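Local coordinates for molybdopterin adenylyltransferase (Helicobacter pylori, PDB 4XCW), which probably transfers an adenylyl group from ATP to molybdopterin, a late step in making the molybdenum cofactor, at residues P87-F101 against R120-N133. Numbering follows the deposited sequence. Where two conformers were deposited one is given.
Sequences PEATKKVCQKMLPGF and RQSAGIRNKSLIIN
K96 and M97 pair with I125 and G124 as the short edge strand of the mixed sheet in this MogA-type molybdopterin-binding fold, an example of a helix passing into a sheet edge. Where helix 87-93 ends, Q95 and K96 both face I125 in a classic beta bulge: Q95 N donates to I125 O, and I125 N to K96 O at 2.7 Å. L98 N continues the pairing by donating to A123 O.

R126 illustrates how one side chain can bridge such a junction. With CG anti to the backbone N (chi1 179°) and an extended chain, CB, CG and CD file past V93 O, the last at 3.5 Å. NH1 donates to V93 O, a carbonyl at the C-terminal end of the helix, at 3.0 Å; it meets a lone pair, and V93 O lies near the guanidinium plane. NH2 forms a salt bridge with D65 of helix 53-66.

Q95 grips N127 twice: its OE1 takes the N127 backbone N-H while its NE2 donates to N127 OD1, the two amide planes 67° apart. Apolar groups meet the hairpin on both faces. I131 CD1 meets V93 CG2 and C94 SG under the helix, whereas L98 CD1 touches both I125 CD1 and L130 CD1 on the other face, and F101 CB touches A123 CB at 3.5 Å.

R120 NH2 reaches E88 OE1 from above the carboxylate plane, completing a salt bridge, while its NH1 bonds M97 O of the third subunit, tying the contact into the trimer. N133 ND2 donates to T90 OG1 at 3.0 Å and also bonds T74; T90 OG1 is hydrogen-bonded to T86 O as well. N133 OD1 accepts from S122 N at 2.8 Å, the donor tilted 25° from the carbonyl plane.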
# COMPACT_ATOMS: atom_id res chain seq x y z
N PRO B 87 10.36 8.85 5.84
CA PRO B 87 9.25 8.73 4.90
C PRO B 87 8.27 9.91 4.97
O PRO B 87 7.78 10.33 3.93
CB PRO B 87 8.56 7.42 5.32
CG PRO B 87 9.63 6.64 6.03
CD PRO B 87 10.44 7.68 6.74
N GLU B 88 7.98 10.41 6.17
CA GLU B 88 7.11 11.59 6.30
C GLU B 88 7.65 12.80 5.55
O GLU B 88 6.90 13.53 4.90
CB GLU B 88 6.93 11.97 7.77
CG GLU B 88 5.97 11.09 8.53
CD GLU B 88 6.66 9.96 9.27
OE1 GLU B 88 7.68 9.43 8.77
OE2 GLU B 88 6.17 9.60 10.36
N ALA B 89 8.95 13.04 5.68
CA ALA B 89 9.59 14.15 5.00
C ALA B 89 9.53 13.94 3.49
O ALA B 89 9.30 14.88 2.74
CB ALA B 89 11.02 14.32 5.46
N THR B 90 9.72 12.70 3.06
CA THR B 90 9.67 12.37 1.65
C THR B 90 8.29 12.63 1.07
O THR B 90 8.15 13.22 0.00
CB THR B 90 10.08 10.89 1.43
OG1 THR B 90 11.38 10.69 2.01
CG2 THR B 90 10.13 10.54 -0.05
N LYS B 91 7.26 12.22 1.81
CA LYS B 91 5.88 12.41 1.35
C LYS B 91 5.53 13.89 1.25
O LYS B 91 4.78 14.32 0.37
CB LYS B 91 4.90 11.69 2.28
CG LYS B 91 3.46 11.76 1.81
CD LYS B 91 2.49 11.39 2.93
CE LYS B 91 2.75 10.00 3.47
NZ LYS B 91 1.77 9.62 4.53
N LYS B 92 6.09 14.67 2.17
CA LYS B 92 5.79 16.10 2.22
C LYS B 92 6.33 16.84 0.99
O LYS B 92 5.69 17.76 0.47
CB LYS B 92 6.35 16.70 3.51
CG LYS B 92 6.15 18.21 3.64
CD LYS B 92 4.68 18.59 3.50
CE LYS B 92 4.52 20.09 3.36
NZ LYS B 92 3.13 20.47 2.98
N VAL B 93 7.50 16.43 0.50
CA VAL B 93 8.12 17.19 -0.59
C VAL B 93 7.79 16.62 -1.97
O VAL B 93 8.07 17.27 -2.98
CB VAL B 93 9.67 17.27 -0.43
CG1 VAL B 93 10.04 17.77 0.97
CG2 VAL B 93 10.33 15.94 -0.71
N CYS B 94 7.21 15.43 -2.02
CA CYS B 94 6.80 14.84 -3.30
C CYS B 94 5.39 15.26 -3.68
O CYS B 94 4.55 15.49 -2.81
CB CYS B 94 6.87 13.32 -3.26
SG CYS B 94 8.52 12.69 -3.25
N GLN B 95 5.14 15.34 -4.98
CA GLN B 95 3.81 15.67 -5.49
C GLN B 95 2.97 14.42 -5.78
O GLN B 95 1.74 14.45 -5.67
CB GLN B 95 3.95 16.53 -6.76
CG GLN B 95 4.74 17.81 -6.54
CD GLN B 95 5.66 18.14 -7.70
OE1 GLN B 95 6.01 17.26 -8.49
NE2 GLN B 95 6.07 19.40 -7.80
N LYS B 96 3.65 13.35 -6.17
CA LYS B 96 3.04 12.04 -6.44
C LYS B 96 3.85 10.95 -5.75
O LYS B 96 5.07 10.91 -5.93
CB LYS B 96 3.01 11.71 -7.93
CG LYS B 96 2.04 12.48 -8.80
CD LYS B 96 2.14 11.95 -10.23
CE LYS B 96 1.11 12.58 -11.16
NZ LYS B 96 1.40 14.01 -11.47
N MET B 97 3.20 10.05 -5.01
CA MET B 97 3.93 8.92 -4.45
C MET B 97 3.78 7.70 -5.36
O MET B 97 2.80 7.58 -6.10
CB MET B 97 3.43 8.59 -3.04
CG MET B 97 3.60 9.72 -2.04
SD MET B 97 5.33 10.22 -1.83
CE MET B 97 6.03 8.82 -0.96
N LEU B 98 4.76 6.80 -5.30
CA LEU B 98 4.76 5.58 -6.10
C LEU B 98 4.74 4.38 -5.17
O LEU B 98 5.79 3.87 -4.80
CB LEU B 98 5.98 5.54 -7.02
CG LEU B 98 6.17 6.76 -7.93
CD1 LEU B 98 7.53 6.73 -8.61
CD2 LEU B 98 5.05 6.82 -8.96
N PRO B 99 3.54 3.94 -4.76
CA PRO B 99 3.40 2.85 -3.79
C PRO B 99 4.06 1.55 -4.25
O PRO B 99 4.40 0.72 -3.40
CB PRO B 99 1.88 2.67 -3.65
CG PRO B 99 1.30 3.33 -4.84
CD PRO B 99 2.23 4.46 -5.19
N GLY B 100 4.24 1.37 -5.55
CA GLY B 100 4.85 0.16 -6.08
C GLY B 100 6.27 -0.05 -5.61
O GLY B 100 6.72 -1.19 -5.45
N PHE B 101 7.00 1.04 -5.39
CA PHE B 101 8.36 0.95 -4.88
C PHE B 101 8.36 0.43 -3.46
O PHE B 101 9.11 -0.48 -3.14
CB PHE B 101 9.07 2.30 -4.92
CG PHE B 101 9.69 2.64 -6.25
CD1 PHE B 101 8.96 3.30 -7.22
CD2 PHE B 101 11.00 2.30 -6.52
CE1 PHE B 101 9.53 3.63 -8.44
CE2 PHE B 101 11.58 2.62 -7.74
CZ PHE B 101 10.84 3.29 -8.71
N ARG B 120 8.78 1.56 6.42
CA ARG B 120 7.95 2.56 5.78
C ARG B 120 8.66 3.23 4.61
O ARG B 120 8.24 4.29 4.16
CB ARG B 120 7.53 3.63 6.80
CG ARG B 120 6.49 3.12 7.81
CD ARG B 120 6.38 4.03 9.03
NE ARG B 120 6.46 5.45 8.68
CZ ARG B 120 5.45 6.17 8.19
NH1 ARG B 120 4.28 5.61 7.97
NH2 ARG B 120 5.63 7.45 7.91
N GLN B 121 9.74 2.61 4.11
CA GLN B 121 10.45 3.12 2.94
C GLN B 121 9.49 3.33 1.79
O GLN B 121 8.68 2.45 1.50
CB GLN B 121 11.56 2.17 2.48
CG GLN B 121 12.77 2.11 3.39
CD GLN B 121 13.64 0.90 3.11
OE1 GLN B 121 14.06 0.21 4.04
NE2 GLN B 121 13.92 0.65 1.83
N SER B 122 9.58 4.48 1.14
CA SER B 122 8.68 4.80 0.04
C SER B 122 9.43 5.45 -1.11
O SER B 122 10.66 5.57 -1.08
CB SER B 122 7.57 5.74 0.53
OG SER B 122 8.13 6.92 1.08
N ALA B 123 8.69 5.87 -2.12
CA ALA B 123 9.28 6.59 -3.24
C ALA B 123 8.23 7.52 -3.83
O ALA B 123 7.04 7.26 -3.72
CB ALA B 123 9.81 5.64 -4.29
N GLY B 124 8.69 8.62 -4.42
CA GLY B 124 7.78 9.57 -5.00
C GLY B 124 8.46 10.50 -5.98
O GLY B 124 9.69 10.47 -6.13
N ILE B 125 7.67 11.34 -6.63
CA ILE B 125 8.17 12.28 -7.62
C ILE B 125 8.08 13.71 -7.12
O ILE B 125 7.05 14.13 -6.63
CB ILE B 125 7.37 12.17 -8.93
CG1 ILE B 125 7.38 10.74 -9.45
CG2 ILE B 125 7.91 13.17 -9.96
CD1 ILE B 125 8.78 10.19 -9.70
N ARG B 126 9.19 14.44 -7.22
CA ARG B 126 9.17 15.90 -7.08
C ARG B 126 9.70 16.50 -8.37
O ARG B 126 10.90 16.43 -8.64
CB ARG B 126 10.01 16.38 -5.89
CG ARG B 126 10.02 17.90 -5.78
CD ARG B 126 10.89 18.41 -4.63
NE ARG B 126 10.90 19.87 -4.61
CZ ARG B 126 10.04 20.62 -3.94
NH1 ARG B 126 9.10 20.04 -3.20
NH2 ARG B 126 10.12 21.94 -3.99
N ASN B 127 8.80 17.08 -9.15
CA ASN B 127 9.13 17.67 -10.45
C ASN B 127 9.85 16.67 -11.35
O ASN B 127 9.25 15.68 -11.77
CB ASN B 127 9.95 18.94 -10.25
CG ASN B 127 9.18 20.01 -9.51
OD1 ASN B 127 7.98 20.17 -9.71
ND2 ASN B 127 9.87 20.74 -8.64
N LYS B 128 11.12 16.91 -11.64
CA LYS B 128 11.86 16.03 -12.54
C LYS B 128 12.79 15.10 -11.75
O LYS B 128 13.78 14.59 -12.28
CB LYS B 128 12.66 16.86 -13.55
CG LYS B 128 11.77 17.80 -14.36
CD LYS B 128 12.52 18.56 -15.45
CE LYS B 128 11.55 19.43 -16.25
NZ LYS B 128 12.20 20.06 -17.43
N SER B 129 12.46 14.89 -10.47
CA SER B 129 13.27 14.07 -9.58
C SER B 129 12.52 12.88 -9.01
O SER B 129 11.38 13.01 -8.55
CB SER B 129 13.82 14.91 -8.42
OG SER B 129 14.57 16.02 -8.89
N LEU B 130 13.17 11.72 -9.02
CA LEU B 130 12.65 10.55 -8.32
C LEU B 130 13.35 10.41 -6.98
O LEU B 130 14.58 10.35 -6.92
CB LEU B 130 12.84 9.28 -9.15
CG LEU B 130 12.54 7.94 -8.46
CD1 LEU B 130 11.09 7.81 -8.02
CD2 LEU B 130 12.92 6.78 -9.36
N ILE B 131 12.57 10.36 -5.90
CA ILE B 131 13.12 10.15 -4.56
C ILE B 131 12.75 8.77 -4.05
O ILE B 131 11.59 8.37 -4.08
CB ILE B 131 12.62 11.21 -3.57
CG1 ILE B 131 12.90 12.61 -4.12
CG2 ILE B 131 13.29 11.05 -2.21
CD1 ILE B 131 12.36 13.73 -3.22
N ILE B 132 13.75 8.02 -3.59
CA ILE B 132 13.51 6.69 -3.03
C ILE B 132 14.19 6.56 -1.69
O ILE B 132 15.37 6.91 -1.56
CB ILE B 132 14.05 5.58 -3.94
CG1 ILE B 132 13.59 5.79 -5.38
CG2 ILE B 132 13.63 4.21 -3.43
CD1 ILE B 132 14.19 4.79 -6.34
N ASN B 133 13.47 6.04 -0.69
CA ASN B 133 14.07 5.71 0.61
C ASN B 133 14.70 4.32 0.58
O ASN B 133 14.02 3.35 0.29
CB ASN B 133 13.02 5.72 1.72
CG ASN B 133 12.15 6.96 1.71
OD1 ASN B 133 10.93 6.87 1.90
ND2 ASN B 133 12.76 8.13 1.51
O HOH W 1 6.29 8.21 2.70
O HOH W 2 6.45 3.69 -2.20